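Local coordinates for protein mannan endo-1,4-beta-mannosidase (Bacillus subtilis, PDB 3CBW) that hydrolyses internal beta-1,4-mannosidic linkages in mannan, galactomannan and glucomannan, taking part in the breakdown of glucomannan, at residues T25-R36 with I334-E345. The protein carries 3 engineered substitutions. Residues are numbered along the deposited sequence; the frame is centred on the assembly and turned at random.
Sequences TVMNWLAHLPNR and IWNGDSLTPIVE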
ATOM      1  N   THR A  25      11.959  12.557  -7.245  1.00  9.65           N
ATOM      2  CA  THR A  25      13.193  11.787  -7.333  1.00 10.99           C
ATOM      3  C   THR A  25      12.961  10.326  -6.966  1.00 10.33           C
ATOM      4  O   THR A  25      13.367   9.422  -7.693  1.00 10.60           O
ATOM      5  CB  THR A  25      14.259  12.410  -6.442  1.00 11.95           C
ATOM      6  OG1 THR A  25      14.581  13.692  -6.986  1.00 13.75           O
ATOM      7  CG2 THR A  25      15.504  11.550  -6.391  1.00 13.37           C
ATOM      8  N   VAL A  26      12.280  10.097  -5.851  1.00  9.56           N
ATOM      9  CA  VAL A  26      12.005   8.741  -5.402  1.00  9.76           C
ATOM     10  C   VAL A  26      11.154   7.994  -6.429  1.00  9.20           C
ATOM     11  O   VAL A  26      11.421   6.826  -6.717  1.00  9.25           O
ATOM     12  CB  VAL A  26      11.341   8.749  -4.008  1.00 10.05           C
ATOM     13  CG1 VAL A  26      10.700   7.398  -3.669  1.00 11.61           C
ATOM     14  CG2 VAL A  26      12.365   9.148  -2.958  1.00 11.68           C
ATOM     15  N   MET A  27      10.146   8.652  -7.001  1.00  9.06           N
ATOM     16  CA  MET A  27       9.298   7.966  -7.966  1.00  9.11           C
ATOM     17  C   MET A  27      10.099   7.531  -9.195  1.00  8.78           C
ATOM     18  O   MET A  27       9.959   6.398  -9.670  1.00  8.86           O
ATOM     19  CB  MET A  27       8.123   8.854  -8.394  1.00  9.86           C
ATOM     20  CG  MET A  27       7.124   8.127  -9.281  1.00 10.55           C
ATOM     21  SD  MET A  27       6.256   6.722  -8.464  1.00  8.23           S
ATOM     22  CE  MET A  27       6.590   5.402  -9.661  1.00 11.82           C
ATOM     23  N   ASN A  28      10.921   8.428  -9.734  1.00  8.95           N
ATOM     24  CA  ASN A  28      11.735   8.076 -10.884  1.00  9.15           C
ATOM     25  C   ASN A  28      12.715   6.950 -10.548  1.00  9.04           C
ATOM     26  O   ASN A  28      12.943   6.032 -11.347  1.00  9.21           O
ATOM     27  CB  ASN A  28      12.483   9.302 -11.423  1.00  9.52           C
ATOM     28  CG  ASN A  28      13.121   9.031 -12.766  1.00  9.74           C
ATOM     29  OD1 ASN A  28      12.482   8.482 -13.653  1.00 11.15           O
ATOM     30  ND2 ASN A  28      14.381   9.403 -12.916  1.00 12.89           N
ATOM     31  N   TRP A  29      13.323   7.035  -9.371  1.00  8.77           N
ATOM     32  CA  TRP A  29      14.245   6.007  -8.907  1.00  8.75           C
ATOM     33  C   TRP A  29      13.550   4.644  -8.781  1.00  8.87           C
ATOM     34  O   TRP A  29      14.052   3.633  -9.277  1.00  8.61           O
ATOM     35  CB  TRP A  29      14.867   6.468  -7.595  1.00  9.19           C
ATOM     36  CG  TRP A  29      15.887   5.554  -7.001  1.00  9.20           C
ATOM     37  CD1 TRP A  29      17.233   5.536  -7.256  1.00  9.64           C
ATOM     38  CD2 TRP A  29      15.654   4.545  -6.013  1.00  8.74           C
ATOM     39  NE1 TRP A  29      17.840   4.571  -6.492  1.00  9.44           N
ATOM     40  CE2 TRP A  29      16.897   3.960  -5.709  1.00  8.91           C
ATOM     41  CE3 TRP A  29      14.509   4.093  -5.334  1.00  8.28           C
ATOM     42  CZ2 TRP A  29      17.028   2.919  -4.792  1.00  9.71           C
ATOM     43  CZ3 TRP A  29      14.637   3.075  -4.413  1.00  9.53           C
ATOM     44  CH2 TRP A  29      15.889   2.496  -4.148  1.00  9.90           C
ATOM     45  N   LEU A  30      12.378   4.615  -8.148  1.00  8.46           N
ATOM     46  CA  LEU A  30      11.622   3.366  -7.999  1.00  8.39           C
ATOM     47  C   LEU A  30      11.310   2.748  -9.365  1.00  8.28           C
ATOM     48  O   LEU A  30      11.499   1.546  -9.563  1.00  8.89           O
ATOM     49  CB  LEU A  30      10.313   3.604  -7.227  1.00  8.08           C
ATOM     50  CG  LEU A  30      10.424   3.843  -5.718  1.00  8.51           C
ATOM     51  CD1 LEU A  30       9.063   4.298  -5.198  1.00 10.42           C
ATOM     52  CD2 LEU A  30      10.895   2.593  -4.970  1.00  9.58           C
ATOM     53  N   ALA A  31      10.860   3.575 -10.305  1.00  8.58           N
ATOM     54  CA  ALA A  31      10.400   3.068 -11.580  1.00  8.59           C
ATOM     55  C   ALA A  31      11.521   2.404 -12.366  1.00  8.89           C
ATOM     56  O   ALA A  31      11.276   1.503 -13.177  1.00  9.54           O
ATOM     57  CB  ALA A  31       9.798   4.181 -12.395  1.00  9.05           C
ATOM     58  N   HIS A  32      12.753   2.847 -12.128  1.00  9.01           N
ATOM     59  CA  HIS A  32      13.901   2.321 -12.870  1.00  9.56           C
ATOM     60  C   HIS A  32      14.578   1.104 -12.241  1.00  9.76           C
ATOM     61  O   HIS A  32      15.515   0.546 -12.832  1.00  9.99           O
ATOM     62  CB  HIS A  32      14.938   3.421 -13.102  1.00  9.79           C
ATOM     63  CG  HIS A  32      14.558   4.395 -14.168  1.00 10.21           C
ATOM     64  ND1 HIS A  32      13.699   5.448 -13.947  1.00 10.54           N
ATOM     65  CD2 HIS A  32      14.945   4.488 -15.462  1.00 11.99           C
ATOM     66  CE1 HIS A  32      13.564   6.142 -15.062  1.00 11.16           C
ATOM     67  NE2 HIS A  32      14.312   5.581 -15.997  1.00 13.11           N
ATOM     68  N   LEU A  33      14.124   0.667 -11.068  1.00  9.04           N
ATOM     69  CA  LEU A  33      14.774  -0.461 -10.399  1.00  9.23           C
ATOM     70  C   LEU A  33      14.894  -1.734 -11.253  1.00  9.21           C
ATOM     71  O   LEU A  33      15.937  -2.384 -11.199  1.00  9.69           O
ATOM     72  CB  LEU A  33      14.097  -0.772  -9.059  1.00  9.18           C
ATOM     73  CG  LEU A  33      14.338   0.281  -7.967  1.00  9.13           C
ATOM     74  CD1 LEU A  33      13.421   0.031  -6.789  1.00  9.48           C
ATOM     75  CD2 LEU A  33      15.811   0.313  -7.510  1.00 10.27           C
ATOM     76  N   PRO A  34      13.848  -2.110 -12.025  1.00  9.35           N
ATOM     77  CA  PRO A  34      13.985  -3.369 -12.786  1.00 10.44           C
ATOM     78  C   PRO A  34      15.052  -3.364 -13.884  1.00 11.18           C
ATOM     79  O   PRO A  34      15.336  -4.417 -14.456  1.00 12.02           O
ATOM     80  CB  PRO A  34      12.589  -3.557 -13.394  1.00 10.75           C
ATOM     81  CG  PRO A  34      11.674  -2.772 -12.479  1.00 10.50           C
ATOM     82  CD  PRO A  34      12.493  -1.549 -12.186  1.00  9.78           C
ATOM     83  N   ASN A  35      15.642  -2.209 -14.177  1.00 10.85           N
ATOM     84  CA  ASN A  35      16.761  -2.147 -15.127  1.00 11.51           C
ATOM     85  C   ASN A  35      18.096  -2.564 -14.518  1.00 11.41           C
ATOM     86  O   ASN A  35      19.071  -2.768 -15.241  1.00 12.01           O
ATOM     87  CB  ASN A  35      16.879  -0.745 -15.715  1.00 11.79           C
ATOM     88  CG  ASN A  35      15.637  -0.322 -16.470  1.00 13.19           C
ATOM     89  OD1 ASN A  35      14.908  -1.150 -17.017  1.00 14.86           O
ATOM     90  ND2 ASN A  35      15.389   0.977 -16.507  1.00 15.68           N
ATOM     91  N   ARG A  36      18.146  -2.686 -13.196  1.00 10.70           N
ATOM     92  CA  ARG A  36      19.365  -3.086 -12.501  1.00 11.09           C
ATOM     93  C   ARG A  36      19.583  -4.583 -12.615  1.00 11.57           C
ATOM     94  O   ARG A  36      18.665  -5.324 -12.972  1.00 11.65           O
ATOM     95  CB  ARG A  36      19.287  -2.712 -11.021  1.00 10.38           C
ATOM     96  CG  ARG A  36      19.225  -1.227 -10.744  1.00 10.72           C
ATOM     97  CD  ARG A  36      19.012  -1.015  -9.266  1.00  9.58           C
ATOM     98  NE  ARG A  36      19.296   0.366  -8.889  1.00 10.07           N
ATOM     99  CZ  ARG A  36      19.550   0.754  -7.645  1.00 10.18           C
ATOM    100  NH1 ARG A  36      19.515  -0.126  -6.646  1.00 10.44           N
ATOM    101  NH2 ARG A  36      19.826   2.030  -7.396  1.00 11.21           N
ATOM    102  N   ILE A 334      18.921   2.847  -0.352  1.00 14.30           N
ATOM    103  CA  ILE A 334      18.274   3.768  -1.288  1.00 14.81           C
ATOM    104  C   ILE A 334      19.287   4.859  -1.615  1.00 15.26           C
ATOM    105  O   ILE A 334      19.609   5.091  -2.781  1.00 13.90           O
ATOM    106  CB  ILE A 334      16.969   4.368  -0.709  1.00 14.73           C
ATOM    107  CG1 ILE A 334      15.980   3.240  -0.383  1.00 14.81           C
ATOM    108  CG2 ILE A 334      16.344   5.350  -1.686  1.00 15.95           C
ATOM    109  CD1 ILE A 334      14.736   3.680   0.374  1.00 15.02           C
ATOM    110  N   TRP A 335      19.791   5.503  -0.564  1.00 16.72           N
ATOM    111  CA  TRP A 335      20.829   6.522  -0.666  1.00 18.49           C
ATOM    112  C   TRP A 335      22.173   5.916  -0.312  1.00 18.85           C
ATOM    113  O   TRP A 335      22.270   5.040   0.553  1.00 19.86           O
ATOM    114  CB  TRP A 335      20.533   7.684   0.292  1.00 19.51           C
ATOM    115  CG  TRP A 335      19.140   8.222   0.156  1.00 21.17           C
ATOM    116  CD1 TRP A 335      18.029   7.808   0.838  1.00 21.24           C
ATOM    117  CD2 TRP A 335      18.701   9.248  -0.743  1.00 22.61           C
ATOM    118  NE1 TRP A 335      16.928   8.524   0.427  1.00 23.00           N
ATOM    119  CE2 TRP A 335      17.312   9.415  -0.542  1.00 22.54           C
ATOM    120  CE3 TRP A 335      19.349  10.056  -1.688  1.00 22.00           C
ATOM    121  CZ2 TRP A 335      16.556  10.351  -1.261  1.00 22.70           C
ATOM    122  CZ3 TRP A 335      18.597  10.989  -2.399  1.00 22.37           C
ATOM    123  CH2 TRP A 335      17.215  11.125  -2.182  1.00 23.00           C
ATOM    124  N   ASN A 336      23.207   6.375  -1.005  1.00 18.61           N
ATOM    125  CA  ASN A 336      24.575   6.103  -0.626  1.00 19.46           C
ATOM    126  C   ASN A 336      25.126   7.388  -0.022  1.00 18.92           C
ATOM    127  O   ASN A 336      25.697   8.225  -0.726  1.00 18.80           O
ATOM    128  CB  ASN A 336      25.386   5.661  -1.845  1.00 20.61           C
ATOM    129  CG  ASN A 336      26.828   5.329  -1.500  1.00 23.18           C
ATOM    130  OD1 ASN A 336      27.180   5.143  -0.329  1.00 25.51           O
ATOM    131  ND2 ASN A 336      27.672   5.252  -2.526  1.00 25.38           N
ATOM    132  N   GLY A 337      24.915   7.559   1.282  1.00 18.73           N
ATOM    133  CA  GLY A 337      25.269   8.800   1.960  1.00 18.42           C
ATOM    134  C   GLY A 337      24.527   9.968   1.337  1.00 18.00           C
ATOM    135  O   GLY A 337      23.300  10.013   1.351  1.00 18.13           O
ATOM    136  N   ASP A 338      25.272  10.898   0.746  1.00 17.46           N
ATOM    137  CA  ASP A 338      24.679  12.117   0.188  1.00 17.61           C
ATOM    138  C   ASP A 338      24.309  11.980  -1.281  1.00 17.55           C
ATOM    139  O   ASP A 338      23.868  12.949  -1.911  1.00 17.99           O
ATOM    140  CB  ASP A 338      25.600  13.333   0.406  1.00 17.88           C
ATOM    141  CG  ASP A 338      26.972  13.186  -0.257  1.00 18.32           C
ATOM    142  OD1 ASP A 338      27.204  12.249  -1.053  1.00 18.47           O
ATOM    143  OD2 ASP A 338      27.843  14.031   0.027  1.00 18.88           O
ATOM    144  N   SER A 339      24.488  10.781  -1.822  1.00 17.36           N
ATOM    145  CA  SER A 339      24.140  10.533  -3.208  1.00 17.18           C
ATOM    146  C   SER A 339      23.053   9.474  -3.318  1.00 16.26           C
ATOM    147  O   SER A 339      22.847   8.651  -2.417  1.00 15.72           O
ATOM    148  CB  SER A 339      25.378  10.131  -4.016  1.00 17.82           C
ATOM    149  OG  SER A 339      25.854   8.860  -3.607  1.00 20.19           O
ATOM    150  N   LEU A 340      22.346   9.498  -4.434  1.00 15.24           N
ATOM    151  CA  LEU A 340      21.340   8.495  -4.701  1.00 14.65           C
ATOM    152  C   LEU A 340      22.004   7.299  -5.353  1.00 13.34           C
ATOM    153  O   LEU A 340      22.910   7.468  -6.177  1.00 14.25           O
ATOM    154  CB  LEU A 340      20.289   9.082  -5.634  1.00 14.53           C
ATOM    155  CG  LEU A 340      19.058   8.238  -5.923  1.00 15.57           C
ATOM    156  CD1 LEU A 340      18.307   7.908  -4.640  1.00 15.44           C
ATOM    157  CD2 LEU A 340      18.169   8.991  -6.903  1.00 15.42           C
ATOM    158  N   THR A 341      21.580   6.083  -4.991  1.00 13.03           N
ATOM    159  CA  THR A 341      22.077   4.911  -5.720  1.00 12.57           C
ATOM    160  C   THR A 341      21.563   4.958  -7.169  1.00 12.76           C
ATOM    161  O   THR A 341      20.554   5.611  -7.450  1.00 12.16           O
ATOM    162  CB  THR A 341      21.714   3.581  -5.036  1.00 12.02           C
ATOM    163  OG1 THR A 341      20.286   3.480  -4.927  1.00 11.74           O
ATOM    164  CG2 THR A 341      22.368   3.467  -3.646  1.00 11.77           C
ATOM    165  N   PRO A 342      22.279   4.306  -8.106  1.00 13.73           N
ATOM    166  CA  PRO A 342      22.070   4.539  -9.532  1.00 14.29           C
ATOM    167  C   PRO A 342      20.670   4.360 -10.087  1.00 14.48           C
ATOM    168  O   PRO A 342      19.929   3.430  -9.714  1.00 14.59           O
ATOM    169  CB  PRO A 342      23.012   3.526 -10.192  1.00 14.85           C
ATOM    170  CG  PRO A 342      24.103   3.350  -9.204  1.00 15.03           C
ATOM    171  CD  PRO A 342      23.392   3.364  -7.877  1.00 14.24           C
ATOM    172  N   ILE A 343      20.316   5.274 -10.976  1.00 14.45           N
ATOM    173  CA  ILE A 343      19.162   5.116 -11.829  1.00 15.24           C
ATOM    174  C   ILE A 343      19.681   4.567 -13.152  1.00 15.94           C
ATOM    175  O   ILE A 343      20.418   5.251 -13.878  1.00 17.12           O
ATOM    176  CB  ILE A 343      18.411   6.452 -12.010  1.00 15.15           C
ATOM    177  CG1 ILE A 343      17.834   6.904 -10.659  1.00 14.96           C
ATOM    178  CG2 ILE A 343      17.317   6.322 -13.067  1.00 16.48           C
ATOM    179  CD1 ILE A 343      17.179   8.287 -10.649  1.00 14.89           C
ATOM    180  N   VAL A 344      19.333   3.316 -13.439  1.00 16.01           N
ATOM    181  CA  VAL A 344      19.757   2.648 -14.666  1.00 16.74           C
ATOM    182  C   VAL A 344      18.635   2.776 -15.697  1.00 17.35           C
ATOM    183  O   VAL A 344      17.472   2.510 -15.388  1.00 16.55           O
ATOM    184  CB  VAL A 344      20.076   1.147 -14.409  1.00 16.67           C
ATOM    185  CG1 VAL A 344      20.556   0.462 -15.694  1.00 17.09           C
ATOM    186  CG2 VAL A 344      21.111   0.977 -13.294  1.00 17.12           C
ATOM    187  N   GLU A 345      18.987   3.181 -16.920  1.00 18.86           N
ATOM    188  CA  GLU A 345      18.018   3.257 -18.029  1.00 20.38           C
ATOM    189  C   GLU A 345      17.926   1.955 -18.825  1.00 21.00           C
ATOM    190  O   GLU A 345      18.717   1.028 -18.625  1.00 22.04           O
ATOM    191  CB  GLU A 345      18.362   4.414 -18.971  1.00 20.91           C
ATOM    192  CG  GLU A 345      18.472   5.780 -18.300  1.00 21.69           C
ATOM    193  CD  GLU A 345      17.143   6.315 -17.761  1.00 22.38           C
ATOM    194  OE1 GLU A 345      16.060   5.935 -18.266  1.00 21.15           O
ATOM    195  OE2 GLU A 345      17.201   7.136 -16.823  1.00 23.16           O
TER
HETATM  196  O   HOH W   1      15.365   8.851 -15.820  1.00 21.33           O
HETATM  197  O   HOH W   2      16.749   3.262  -9.662  1.00 11.87           O
HETATM  198  O   HOH W   3      17.819   1.722 -11.595  1.00 10.42           O
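The extended C-terminal tail runs along helix 21-32 and the 3-10 turn after it, bringing the CA of Ile343 to 5.8 Å from the CA of Trp29, after a hairpin with a type II' turn at Asn336-Ser339. Trp29 is the main apolar element. A chi1 of -178° sends its indole out from the helix to the tail, where Ile334 CG2 lies over the six-membered ring and Leu340 CD1 over the five-membered ring, both as CH-pi contacts. Its NE1 makes only weak bonds to Thr341 O and OG1. The firmer grip on that hydroxyl comes from Arg36, whose NH2 donates to Thr341 OG1 (2.9 Å) and to Pro342 O (2.7 Å), both acceptors in the guanidinium plane; Thr341 OG1 itself donates to Ile334 O. Within the TIM-barrel fold of this family 26 glycoside hydrolase, the tail thus closes against a helix at the N-terminal end of the chain, away from the active site, while Trp29 also touches Leu42 of barrel strand 41-49 and Leu329 of the short strand 328-329. Farther along, Ile343 CG2 sits over one face of the His32 imidazole, 3.8 Å from its centroid. The ring's rotation is fixed at both nitrogens: ND1 donates to Asn28 O, and NE2 to Glu345 OE1 (2.9 Å), which it meets from above the carboxylate plane. A leucine in place of His32 would probably leave Glu345 OE1 without its imidazole donor, with His10 N still bound, and the carboxylate freer to turn. Asn35 ND2 donates almost straight to Val344 O (2.8 Å, 165°), and a water bridges Asn28 ND2 to Glu345 OE2, while Asn28 OD1 accepts from Val12 N.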